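PDB 6K7Z: GH18 chiitnase from Pseudoalteromonas aurantia, which probably hydrolyses internal beta-1,4 bonds of chitin, acting as an endochitinase of glycoside hydrolase family 18. Local coordinates for residues Ser19-Asp24 with Trp270-Ala275; Ala155-Tyr160 with Tyr189-Trp194. All blocks are in the same frame, centred on the assembly; numbering follows the deposited sequence.

Contact 1 (Ser19-Asp24 with Trp270-Ala275)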
loop_
_atom_site.group_PDB
_atom_site.type_symbol
_atom_site.label_atom_id
_atom_site.label_comp_id
_atom_site.label_asym_id
_atom_site.label_seq_id
_atom_site.Cartn_x
_atom_site.Cartn_y
_atom_site.Cartn_z
ATOM N N SER A 19 16.115 -1.876 8.646
ATOM C CA SER A 19 16.771 -0.634 9.047
ATOM C C SER A 19 18.129 -0.439 8.382
ATOM O O SER A 19 18.618 0.693 8.327
ATOM C CB SER A 19 16.944 -0.594 10.569
ATOM O OG SER A 19 17.968 -1.496 10.956
ATOM N N GLU A 20 18.755 -1.507 7.884
ATOM C CA GLU A 20 20.055 -1.399 7.238
ATOM C C GLU A 20 19.968 -1.531 5.724
ATOM O O GLU A 20 20.996 -1.688 5.065
ATOM C CB GLU A 20 21.019 -2.441 7.806
ATOM C CG GLU A 20 21.040 -2.482 9.332
ATOM C CD GLU A 20 21.647 -1.245 9.982
ATOM O OE1 GLU A 20 22.081 -0.317 9.269
ATOM O OE2 GLU A 20 21.680 -1.206 11.236
ATOM N N LEU A 21 18.771 -1.469 5.164
ATOM C CA LEU A 21 18.552 -1.622 3.739
ATOM C C LEU A 21 17.991 -0.331 3.159
ATOM O O LEU A 21 17.504 0.531 3.902
ATOM C CB LEU A 21 17.601 -2.799 3.480
ATOM C CG LEU A 21 18.333 -4.109 3.768
ATOM C CD1 LEU A 21 17.331 -5.254 3.852
ATOM C CD2 LEU A 21 19.377 -4.373 2.687
ATOM N N PRO A 22 18.076 -0.146 1.866
ATOM C CA PRO A 22 17.670 1.142 1.271
ATOM C C PRO A 22 16.164 1.238 1.039
ATOM O O PRO A 22 15.691 1.453 -0.090
ATOM C CB PRO A 22 18.478 1.167 -0.033
ATOM C CG PRO A 22 18.610 -0.261 -0.409
ATOM C CD PRO A 22 18.725 -1.029 0.876
ATOM N N TYR A 23 15.397 1.060 2.114
ATOM C CA TYR A 23 13.958 1.308 2.113
ATOM C C TYR A 23 13.662 2.683 2.682
ATOM O O TYR A 23 14.319 3.133 3.623
ATOM C CB TYR A 23 13.192 0.269 2.936
ATOM C CG TYR A 23 13.050 -1.062 2.236
ATOM C CD1 TYR A 23 12.260 -1.183 1.100
ATOM C CD2 TYR A 23 13.701 -2.195 2.721
ATOM C CE1 TYR A 23 12.132 -2.394 0.444
ATOM C CE2 TYR A 23 13.578 -3.413 2.081
ATOM C CZ TYR A 23 12.790 -3.508 0.946
ATOM O OH TYR A 23 12.674 -4.729 0.316
ATOM N N ASP A 24 12.662 3.343 2.114
ATOM C CA ASP A 24 12.164 4.574 2.705
ATOM C C ASP A 24 10.951 4.351 3.587
ATOM O O ASP A 24 10.785 5.062 4.587
ATOM C CB ASP A 24 11.815 5.582 1.611
ATOM C CG ASP A 24 13.013 5.970 0.789
ATOM O OD1 ASP A 24 14.024 6.401 1.389
ATOM O OD2 ASP A 24 12.954 5.826 -0.447
ATOM N N TRP A 270 17.433 -7.939 -3.662
ATOM C CA TRP A 270 16.456 -7.346 -4.580
ATOM C C TRP A 270 16.356 -5.841 -4.369
ATOM O O TRP A 270 16.455 -5.057 -5.325
ATOM C CB TRP A 270 15.089 -8.016 -4.382
ATOM C CG TRP A 270 13.996 -7.717 -5.404
ATOM C CD1 TRP A 270 13.623 -8.514 -6.444
ATOM C CD2 TRP A 270 13.100 -6.593 -5.424
ATOM N NE1 TRP A 270 12.571 -7.953 -7.125
ATOM C CE2 TRP A 270 12.229 -6.775 -6.522
ATOM C CE3 TRP A 270 12.951 -5.453 -4.630
ATOM C CZ2 TRP A 270 11.247 -5.855 -6.854
ATOM C CZ3 TRP A 270 11.972 -4.537 -4.958
ATOM C CH2 TRP A 270 11.126 -4.743 -6.056
ATOM N N ILE A 271 16.184 -5.411 -3.115
ATOM C CA ILE A 271 16.017 -3.979 -2.882
ATOM C C ILE A 271 17.310 -3.237 -3.172
ATOM O O ILE A 271 17.282 -2.107 -3.665
ATOM C CB ILE A 271 15.495 -3.698 -1.457
ATOM C CG1 ILE A 271 15.127 -2.219 -1.313
ATOM C CG2 ILE A 271 16.517 -4.082 -0.380
ATOM C CD1 ILE A 271 14.121 -1.740 -2.326
ATOM N N LYS A 272 18.466 -3.860 -2.926
ATOM C CA LYS A 272 19.720 -3.192 -3.264
ATOM C C LYS A 272 19.827 -2.938 -4.770
ATOM O O LYS A 272 20.181 -1.832 -5.193
ATOM C CB LYS A 272 20.900 -4.014 -2.761
ATOM C CG LYS A 272 21.096 -3.960 -1.241
ATOM C CD LYS A 272 22.255 -4.896 -0.846
ATOM C CE LYS A 272 22.205 -5.242 0.611
ATOM N NZ LYS A 272 23.318 -6.158 1.016
ATOM N N ALA A 273 19.497 -3.938 -5.590
ATOM C CA ALA A 273 19.592 -3.757 -7.038
ATOM C C ALA A 273 18.545 -2.765 -7.547
ATOM O O ALA A 273 18.835 -1.932 -8.416
ATOM C CB ALA A 273 19.450 -5.107 -7.748
ATOM N N ILE A 274 17.341 -2.818 -7.018
ATOM C CA ILE A 274 16.318 -1.912 -7.441
ATOM C C ILE A 274 16.666 -0.495 -7.035
ATOM O O ILE A 274 16.529 0.399 -7.793
ATOM C CB ILE A 274 14.943 -2.308 -6.839
ATOM C CG1 ILE A 274 14.437 -3.525 -7.552
ATOM C CG2 ILE A 274 13.922 -1.202 -6.910
ATOM C CD1 ILE A 274 13.934 -3.255 -8.940
ATOM N N ALA A 275 17.100 -0.332 -5.808
ATOM C CA ALA A 275 17.427 1.001 -5.324
ATOM C C ALA A 275 18.512 1.654 -6.192
ATOM O O ALA A 275 18.420 2.763 -6.582
ATOM C CB ALA A 275 17.770 1.024 -3.864
#
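The phenol ring of Tyr23 carries Ile271 on one face. CG1 of Ile271 stands 3.6 Å from the centroid of the Tyr23 ring and 20° off its normal, a CH-pi contact displaced slightly toward the rim. From there CD1 of Ile271 reaches across to CE1 of Tyr23, 3.5 Å away, while CB of Ile271 comes to 3.5 Å from Tyr23 OH. The first torsion of Ile271 accounts for this: CG1 lies opposite the backbone N (chi1 -171°) and is carried over the ring with CD1. CG2 of Ile271 sits between Tyr23 CE2 and Pro22 CD, 4.0 Å from Pro22 CD. Within the helix, the Trp270 indole has Ile274 CG1 over one face and packs on Ile257 of strand 256-260. Pro22, at the centre of an inverse gamma turn closed by a weak bond from Tyr23 N to Leu21 O, puts its CG against Ala275 CB at 3.8 Å. Farther out, CD2 of Leu21 meets CE of the extended Lys272 chain at 3.6 Å, the two side chains crossing at about a right angle. The hydroxyl of Tyr23 is hydrogen-bonded to Asn259 on strand 256-260. A leucine in place of Tyr23 would probably leave the amide of Asn259 without this partner and Ile271 without a flat surface to lie on. With no polar bond between the segments, close fit probably does most of the holding here; the loop has polar ties to strands 3-8 and 256-260, and Asp265 holds the first turn of the helix.

Contact 2 (Ala155-Tyr160 with Tyr189-Trp194)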
loop_
_atom_site.group_PDB
_atom_site.type_symbol
_atom_site.label_atom_id
_atom_site.label_comp_id
_atom_site.label_asym_id
_atom_site.label_seq_id
_atom_site.Cartn_x
_atom_site.Cartn_y
_atom_site.Cartn_z
ATOM N N ALA A 155 -3.277 1.369 -1.716
ATOM C CA ALA A 155 -2.604 0.322 -2.497
ATOM C C ALA A 155 -3.537 -0.241 -3.564
ATOM O O ALA A 155 -3.895 -1.427 -3.537
ATOM C CB ALA A 155 -2.080 -0.792 -1.589
ATOM N N PRO A 156 -3.933 0.580 -4.535
ATOM C CA PRO A 156 -4.899 0.126 -5.537
ATOM C C PRO A 156 -4.295 -0.834 -6.547
ATOM O O PRO A 156 -3.087 -0.871 -6.795
ATOM C CB PRO A 156 -5.326 1.424 -6.222
ATOM C CG PRO A 156 -4.126 2.299 -6.096
ATOM C CD PRO A 156 -3.555 1.990 -4.750
ATOM N N GLN A 157 -5.163 -1.599 -7.137
ATOM C CA GLN A 157 -4.833 -2.430 -8.282
ATOM C C GLN A 157 -5.119 -1.673 -9.575
ATOM O O GLN A 157 -5.906 -0.722 -9.580
ATOM C CB GLN A 157 -5.630 -3.726 -8.216
ATOM C CG GLN A 157 -5.232 -4.553 -7.003
ATOM C CD GLN A 157 -6.247 -5.609 -6.663
ATOM O OE1 GLN A 157 -6.432 -6.573 -7.409
ATOM N NE2 GLN A 157 -6.917 -5.435 -5.532
ATOM N N PRO A 158 -4.466 -2.045 -10.675
ATOM C CA PRO A 158 -4.527 -1.233 -11.896
ATOM C C PRO A 158 -5.950 -0.970 -12.374
ATOM O O PRO A 158 -6.240 0.157 -12.795
ATOM C CB PRO A 158 -3.733 -2.067 -12.914
ATOM C CG PRO A 158 -2.692 -2.741 -12.074
ATOM C CD PRO A 158 -3.408 -3.075 -10.764
ATOM N N PRO A 159 -6.866 -1.953 -12.348
ATOM C CA PRO A 159 -8.222 -1.649 -12.851
ATOM C C PRO A 159 -8.887 -0.500 -12.119
ATOM O O PRO A 159 -9.731 0.196 -12.701
ATOM C CB PRO A 159 -8.985 -2.963 -12.644
ATOM C CG PRO A 159 -7.935 -4.018 -12.703
ATOM C CD PRO A 159 -6.733 -3.391 -12.031
ATOM N N TYR A 160 -8.509 -0.270 -10.861
ATOM C CA TYR A 160 -9.102 0.806 -10.079
ATOM C C TYR A 160 -8.792 2.182 -10.654
ATOM O O TYR A 160 -9.502 3.145 -10.332
ATOM C CB TYR A 160 -8.593 0.759 -8.645
ATOM C CG TYR A 160 -8.929 -0.478 -7.833
ATOM C CD1 TYR A 160 -9.743 -1.496 -8.333
ATOM C CD2 TYR A 160 -8.410 -0.626 -6.555
ATOM C CE1 TYR A 160 -10.035 -2.617 -7.553
ATOM C CE2 TYR A 160 -8.699 -1.725 -5.780
ATOM C CZ TYR A 160 -9.499 -2.719 -6.279
ATOM O OH TYR A 160 -9.764 -3.803 -5.476
ATOM N N TYR A 189 0.469 -6.719 -10.063
ATOM C CA TYR A 189 0.511 -8.172 -10.005
ATOM C C TYR A 189 -0.884 -8.659 -9.642
ATOM O O TYR A 189 -1.751 -7.876 -9.249
ATOM C CB TYR A 189 1.563 -8.671 -9.009
ATOM C CG TYR A 189 1.538 -7.970 -7.676
ATOM C CD1 TYR A 189 2.263 -6.801 -7.474
ATOM C CD2 TYR A 189 0.786 -8.468 -6.620
ATOM C CE1 TYR A 189 2.241 -6.146 -6.254
ATOM C CE2 TYR A 189 0.764 -7.828 -5.396
ATOM C CZ TYR A 189 1.496 -6.672 -5.212
ATOM O OH TYR A 189 1.470 -6.021 -3.988
ATOM N N ASN A 190 -1.104 -9.962 -9.830
ATOM C CA ASN A 190 -2.423 -10.574 -9.647
ATOM C C ASN A 190 -3.482 -9.902 -10.505
ATOM O O ASN A 190 -4.671 -9.939 -10.174
ATOM C CB ASN A 190 -2.866 -10.553 -8.182
ATOM C CG ASN A 190 -1.924 -11.318 -7.278
ATOM O OD1 ASN A 190 -1.296 -12.293 -7.703
ATOM N ND2 ASN A 190 -1.824 -10.886 -6.022
ATOM N N ASN A 191 -3.067 -9.284 -11.607
ATOM C CA ASN A 191 -3.977 -8.487 -12.430
ATOM C C ASN A 191 -3.537 -8.552 -13.872
ATOM O O ASN A 191 -2.762 -7.710 -14.341
ATOM C CB ASN A 191 -4.032 -7.031 -11.971
ATOM C CG ASN A 191 -4.979 -6.824 -10.822
ATOM O OD1 ASN A 191 -6.192 -6.733 -11.022
ATOM N ND2 ASN A 191 -4.436 -6.723 -9.610
ATOM N N PRO A 192 -4.038 -9.526 -14.626
ATOM C CA PRO A 192 -3.888 -9.481 -16.082
ATOM C C PRO A 192 -4.730 -8.335 -16.633
ATOM O O PRO A 192 -5.776 -8.039 -16.062
ATOM C CB PRO A 192 -4.432 -10.840 -16.540
ATOM C CG PRO A 192 -4.536 -11.676 -15.299
ATOM C CD PRO A 192 -4.794 -10.705 -14.182
ATOM N N PRO A 193 -4.311 -7.711 -17.733
ATOM C CA PRO A 193 -3.130 -8.013 -18.550
ATOM C C PRO A 193 -1.873 -7.249 -18.145
ATOM O O PRO A 193 -0.901 -7.229 -18.905
ATOM C CB PRO A 193 -3.575 -7.593 -19.945
ATOM C CG PRO A 193 -4.472 -6.426 -19.686
ATOM C CD PRO A 193 -5.194 -6.731 -18.392
ATOM N N TRP A 194 -1.880 -6.633 -16.963
ATOM C CA TRP A 194 -0.678 -5.953 -16.491
ATOM C C TRP A 194 0.386 -6.928 -16.005
ATOM O O TRP A 194 1.577 -6.651 -16.149
ATOM C CB TRP A 194 -1.013 -4.985 -15.358
ATOM C CG TRP A 194 -1.865 -3.874 -15.797
ATOM C CD1 TRP A 194 -1.458 -2.668 -16.273
ATOM C CD2 TRP A 194 -3.289 -3.853 -15.799
ATOM N NE1 TRP A 194 -2.547 -1.886 -16.571
ATOM C CE2 TRP A 194 -3.686 -2.595 -16.294
ATOM C CE3 TRP A 194 -4.273 -4.779 -15.432
ATOM C CZ2 TRP A 194 -5.022 -2.238 -16.441
ATOM C CZ3 TRP A 194 -5.604 -4.420 -15.576
ATOM C CH2 TRP A 194 -5.963 -3.160 -16.069
HETATM O O HOH W 1 -8.434 -6.289 -9.441
#
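Asn191 meets three consecutive residues, Gln157, Pro158 and Pro159, as its side chain is followed outward. Its CB lies loosely beside Pro158 CD at 4.2 Å. The next atom, CG, is set opposite the carbonyl carbon (chi1 -83°), which directs the amide at segment 155-160. On one branch, OD1 rests against Pro159 CD at 3.5 Å and accepts a hydrogen bond from a water, 2.8 Å away. On the other, ND2 spends its two hydrogens separately: one goes to Gln157 OE1 at 3.0 Å in a nearly straight bond (167°), the other to the backbone O of Tyr189 at 2.9 Å, which approaches tilted from the amide plane. The first bond uses a lone pair of Gln157 OE1 in the carbonyl plane. The same water also donates to Gln157 OE1, at 2.9 Å, and thus bridges two oxygens that would otherwise face each other as acceptors. With both amide hydrogens engaged, the orientation of the Asn191 group is fixed.

Beside these amide bonds, Pro158 CB sits over one face of the Trp194 indole, 3.5 Å from the centroid of its six-membered ring and 16° off the normal, a CH-pi contact. Pro159 CG comes obliquely to Trp194 CZ3 at 3.7 Å. The indole NE1 is held outside the segments by Ser204 of helix 198-209, and Gln157 touches Glu117, the last residue of the family 18 DxDxE signature. Both loops follow parallel barrel strands, 151-154 and 183-187, and their meeting is that of neighbouring beta-to-alpha loops on the C-terminal rim of a TIM barrel, where family 18 enzymes place the substrate cleft.

Overall arrangement
The two contacts lie at different ends and depths of one TIM barrel, with centres about 24 Å apart and nearest atoms about 9 Å apart. Contact 1 is partly buried, about 17 Å from the chain centre, and joins the loop entering strand 25-33 to the helix after the last strand, thus linking early and late parts of the chain. Contact 2, buried and about 13 Å from the centre, unites loops leaving adjacent strands, 151-154 and 183-187. They share no secondary-structure element. Their chemistry differs accordingly: contact 1 relies on apolar and CH-pi packing, without a polar bond between its segments, whereas contact 2 adds an amide-amide bond and a bridging water to its proline-indole packing.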